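Local atomic coordinates of putative HTH-type transcriptional regulator ybaQ (Escherichia coli, PDB entry 2EBY), a protein that probably binds DNA as a helix-turn-helix transcriptional regulator and forms a two-chain assembly in the crystal. Residues Gly12-Leu16 and Tyr17-Glu21; Val67-Trp70 and Leu71-Ala75. All blocks are in the same frame, centred on the assembly; numbering follows the deposited sequence.

Contact 1. Residues Gly12-Leu16 and Tyr17-Glu21; sequences GDILL and YEYLE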
# COMPACT_ATOMS: atom_id res chain seq x y z
N GLY A 12 -4.94 -12.90 5.20
CA GLY A 12 -4.61 -14.10 5.95
C GLY A 12 -5.81 -15.00 6.15
O GLY A 12 -5.72 -16.21 6.00
N ASP A 13 -6.96 -14.40 6.48
CA ASP A 13 -8.17 -15.18 6.68
C ASP A 13 -8.62 -15.82 5.37
O ASP A 13 -9.03 -16.98 5.35
CB ASP A 13 -9.30 -14.31 7.25
CG ASP A 13 -9.04 -13.87 8.68
OD1 ASP A 13 -8.27 -14.56 9.40
OD2 ASP A 13 -9.61 -12.84 9.10
N ILE A 14 -8.55 -15.06 4.29
CA ILE A 14 -8.95 -15.59 2.99
C ILE A 14 -8.05 -16.77 2.65
O ILE A 14 -8.52 -17.80 2.16
CB ILE A 14 -8.80 -14.52 1.88
CG1 ILE A 14 -9.76 -13.35 2.14
CG2 ILE A 14 -9.08 -15.14 0.52
CD1 ILE A 14 -11.23 -13.73 2.14
N LEU A 15 -6.76 -16.62 2.92
CA LEU A 15 -5.79 -17.67 2.63
C LEU A 15 -6.08 -18.93 3.46
O LEU A 15 -6.14 -20.03 2.93
CB LEU A 15 -4.38 -17.16 2.92
CG LEU A 15 -3.23 -18.15 2.74
CD1 LEU A 15 -3.19 -18.61 1.30
CD2 LEU A 15 -1.91 -17.49 3.14
N LEU A 16 -6.27 -18.74 4.76
CA LEU A 16 -6.53 -19.86 5.67
C LEU A 16 -7.90 -20.51 5.49
O LEU A 16 -8.00 -21.71 5.26
CB LEU A 16 -6.37 -19.39 7.12
CG LEU A 16 -6.49 -20.46 8.22
CD1 LEU A 16 -5.40 -21.51 8.04
CD2 LEU A 16 -6.38 -19.81 9.59
N TYR A 17 -8.97 -19.71 5.59
CA TYR A 17 -10.32 -20.25 5.49
C TYR A 17 -10.86 -20.53 4.09
O TYR A 17 -11.83 -21.27 3.96
CB TYR A 17 -11.30 -19.34 6.24
CG TYR A 17 -10.97 -19.19 7.71
CD1 TYR A 17 -10.72 -20.32 8.51
CD2 TYR A 17 -10.87 -17.94 8.31
CE1 TYR A 17 -10.39 -20.19 9.85
CE2 TYR A 17 -10.54 -17.80 9.66
CZ TYR A 17 -10.29 -18.93 10.42
OH TYR A 17 -9.95 -18.81 11.75
N GLU A 18 -10.25 -19.98 3.05
CA GLU A 18 -10.74 -20.22 1.70
C GLU A 18 -9.78 -20.96 0.76
O GLU A 18 -10.15 -21.29 -0.37
CB GLU A 18 -11.18 -18.91 1.04
CG GLU A 18 -12.56 -18.44 1.47
CD GLU A 18 -13.04 -17.26 0.66
OE1 GLU A 18 -12.93 -17.30 -0.59
OE2 GLU A 18 -13.55 -16.29 1.26
N TYR A 19 -8.56 -21.21 1.20
CA TYR A 19 -7.61 -21.91 0.36
C TYR A 19 -6.92 -23.07 1.07
O TYR A 19 -6.95 -24.21 0.59
CB TYR A 19 -6.55 -20.95 -0.21
CG TYR A 19 -7.02 -20.13 -1.40
CD1 TYR A 19 -7.48 -18.83 -1.24
CD2 TYR A 19 -7.02 -20.68 -2.68
CE1 TYR A 19 -7.93 -18.09 -2.32
CE2 TYR A 19 -7.47 -19.95 -3.78
CZ TYR A 19 -7.93 -18.65 -3.59
OH TYR A 19 -8.42 -17.94 -4.67
N LEU A 20 -6.30 -22.79 2.21
CA LEU A 20 -5.58 -23.83 2.95
C LEU A 20 -6.46 -24.93 3.52
O LEU A 20 -6.14 -26.11 3.38
CB LEU A 20 -4.76 -23.20 4.07
CG LEU A 20 -3.66 -22.20 3.66
CD1 LEU A 20 -2.81 -21.89 4.87
CD2 LEU A 20 -2.79 -22.78 2.53
N GLU A 21 -7.56 -24.56 4.17
CA GLU A 21 -8.44 -25.56 4.76
C GLU A 21 -9.32 -26.33 3.79
O GLU A 21 -9.59 -27.51 4.01
CB GLU A 21 -9.28 -24.94 5.88
CG GLU A 21 -8.46 -24.71 7.15
CD GLU A 21 -9.24 -24.07 8.28
OE1 GLU A 21 -10.39 -23.65 8.04
OE2 GLU A 21 -8.70 -23.98 9.40
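Y17 begins the second half of this helical stretch with its N bonded to D13 O at 2.7 Å. Its ring runs alongside the D13 side chain, carboxylate and ring planes 32° apart, while L16 CD2 lies over one ring face, offset toward the rim and 4.0 Å from Y17 CE1. E18 N reaches I14 O from above the carbonyl plane; farther out, E18 OE2 comes to 3.6 Å from I14 CD1, the two side chains pointing the same way. Across 17-20 the helix widens into a pi-type turn. Y19 N makes a weak bond to L15 O, and the Y19 ring, with CG beside the backbone N (chi1 -79°), presents an edge to I14 O. L20 N then takes the same L15 O in a straight bond of 2.9 Å, five residues back, and L20 CG packs 4.2 Å from L15 CG. E21 N repeats the five-residue step to L16 O, the spacing of a pi-type turn. Inward, L15 and L20 both pack on L30 of helix 27-34 and I45 of helix 38-45, the two helices of the predicted DNA-binding motif. I14 and Y19 instead turn to F69 of helix 67-83.

Contact 2. Residues Val67-Trp70 and Leu71-Ala75; sequences VDFW and LNLQA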
# COMPACT_ATOMS: atom_id res chain seq x y z
N VAL A 67 -2.67 -10.37 -9.07
CA VAL A 67 -1.92 -9.84 -7.94
C VAL A 67 -2.86 -8.97 -7.12
O VAL A 67 -2.82 -8.98 -5.89
CB VAL A 67 -0.73 -8.97 -8.40
CG1 VAL A 67 0.01 -8.42 -7.18
CG2 VAL A 67 0.22 -9.79 -9.28
N ASP A 68 -3.71 -8.23 -7.81
CA ASP A 68 -4.64 -7.33 -7.13
C ASP A 68 -5.69 -8.03 -6.29
O ASP A 68 -6.20 -7.45 -5.35
CB ASP A 68 -5.28 -6.36 -8.12
CG ASP A 68 -4.34 -5.22 -8.49
OD1 ASP A 68 -3.24 -5.16 -7.91
OD2 ASP A 68 -4.70 -4.38 -9.35
N PHE A 69 -6.02 -9.27 -6.64
CA PHE A 69 -6.99 -10.01 -5.84
C PHE A 69 -6.47 -9.97 -4.39
O PHE A 69 -7.22 -9.70 -3.46
CB PHE A 69 -7.08 -11.45 -6.32
CG PHE A 69 -7.74 -12.38 -5.34
CD1 PHE A 69 -9.13 -12.46 -5.25
CD2 PHE A 69 -6.97 -13.16 -4.48
CE1 PHE A 69 -9.74 -13.30 -4.32
CE2 PHE A 69 -7.58 -14.01 -3.54
CZ PHE A 69 -8.97 -14.07 -3.47
N TRP A 70 -5.18 -10.22 -4.22
CA TRP A 70 -4.59 -10.20 -2.89
C TRP A 70 -4.36 -8.79 -2.37
O TRP A 70 -4.68 -8.49 -1.22
CB TRP A 70 -3.28 -10.99 -2.86
CG TRP A 70 -3.47 -12.45 -3.18
CD1 TRP A 70 -3.24 -13.06 -4.37
CD2 TRP A 70 -4.02 -13.44 -2.31
NE1 TRP A 70 -3.63 -14.38 -4.31
CE2 TRP A 70 -4.11 -14.64 -3.05
CE3 TRP A 70 -4.46 -13.45 -0.97
CZ2 TRP A 70 -4.61 -15.83 -2.51
CZ3 TRP A 70 -4.95 -14.64 -0.43
CH2 TRP A 70 -5.03 -15.81 -1.20
N LEU A 71 -3.81 -7.91 -3.20
CA LEU A 71 -3.53 -6.55 -2.75
C LEU A 71 -4.79 -5.79 -2.34
O LEU A 71 -4.73 -4.95 -1.44
CB LEU A 71 -2.75 -5.76 -3.82
CG LEU A 71 -1.30 -6.21 -4.05
CD1 LEU A 71 -0.66 -5.33 -5.13
CD2 LEU A 71 -0.50 -6.14 -2.74
N ASN A 72 -5.92 -6.07 -2.98
CA ASN A 72 -7.16 -5.38 -2.64
C ASN A 72 -7.61 -5.72 -1.22
O ASN A 72 -8.13 -4.86 -0.51
CB ASN A 72 -8.28 -5.70 -3.64
CG ASN A 72 -8.00 -5.15 -5.04
OD1 ASN A 72 -7.30 -4.14 -5.18
ND2 ASN A 72 -8.54 -5.80 -6.06
N LEU A 73 -7.37 -6.96 -0.81
CA LEU A 73 -7.73 -7.41 0.54
C LEU A 73 -6.90 -6.65 1.57
O LEU A 73 -7.43 -6.20 2.59
CB LEU A 73 -7.50 -8.91 0.68
CG LEU A 73 -8.40 -9.82 -0.18
CD1 LEU A 73 -7.90 -11.25 -0.09
CD2 LEU A 73 -9.85 -9.73 0.28
N GLN A 74 -5.61 -6.50 1.31
CA GLN A 74 -4.75 -5.79 2.25
C GLN A 74 -5.14 -4.31 2.26
O GLN A 74 -5.07 -3.64 3.29
CB GLN A 74 -3.28 -5.93 1.87
CG GLN A 74 -2.32 -5.20 2.82
CD GLN A 74 -2.38 -5.75 4.24
OE1 GLN A 74 -2.23 -6.95 4.45
NE2 GLN A 74 -2.60 -4.87 5.21
N ALA A 75 -5.54 -3.79 1.10
CA ALA A 75 -5.94 -2.39 0.99
C ALA A 75 -7.13 -2.14 1.91
O ALA A 75 -7.18 -1.14 2.60
CB ALA A 75 -6.33 -2.05 -0.45
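V67 and L71 lie side by side one turn apart, pointing the same way, with V67 CG1 3.8 Å from L71 CD1. The V67 branch that touches is the one set opposite its own N (chi1 179°); the L71 chain starts beside its backbone N (chi1 -69°) and then extends, which carries CD1 back along the helix to V67. That same methyl also lies 3.8 Å from D68 OD1, so it borders an apolar and a charged side chain at once. The backbone bond from L71 N to V67 O joins the same two residues, nearly straight at 168°. N72 N binds D68 O at 2.8 Å, and the N72 amide folds back over that oxygen as well, but ND2 is too poorly aimed to count as a second bond. L73 CD1 approaches W70 CE3 obliquely at 4.2 Å, and F69 CE2 sits 3.5 Å above the plane of the W70 indole, over its centre. V67 and L71 both pack on A56 of helix 53-63 and on L79 of the second subunit. Were L71 cut back to an alanine, V67 CG1 would probably lose its partner along the helix and the packing against that L79 would thin. The chemistry thus splits the helix: D68 and N72 are exposed, while V67, F69, W70, L71 and L73 give it apolar surface that can pack on helices 11-20 and 53-63 and, through V67 and L71, on the second subunit.

Overall arrangement
Starting from the N terminus, contact 1 is complete within helix 11-20 before contact 2 begins in helix 67-83. Each is local to its helix, so neither closes a loop, and they follow in series without nesting or crossing. Between them the chain runs through helices 27-34, 38-45 and 53-63, a bundle consistent with the Cro/C1-type helix-turn-helix fold of the family, then returns to set the start of helix 67-83 against helix 11-20. The contact centres are 14 Å apart, yet I14 CG1 packs 3.6 Å from L73 CD1, and Y19 CE1 touches W70 CH2. Contact 1 also packs, through L15 and L20, on the predicted DNA-binding helices, and contact 2 extends the bundle to the subunit interface.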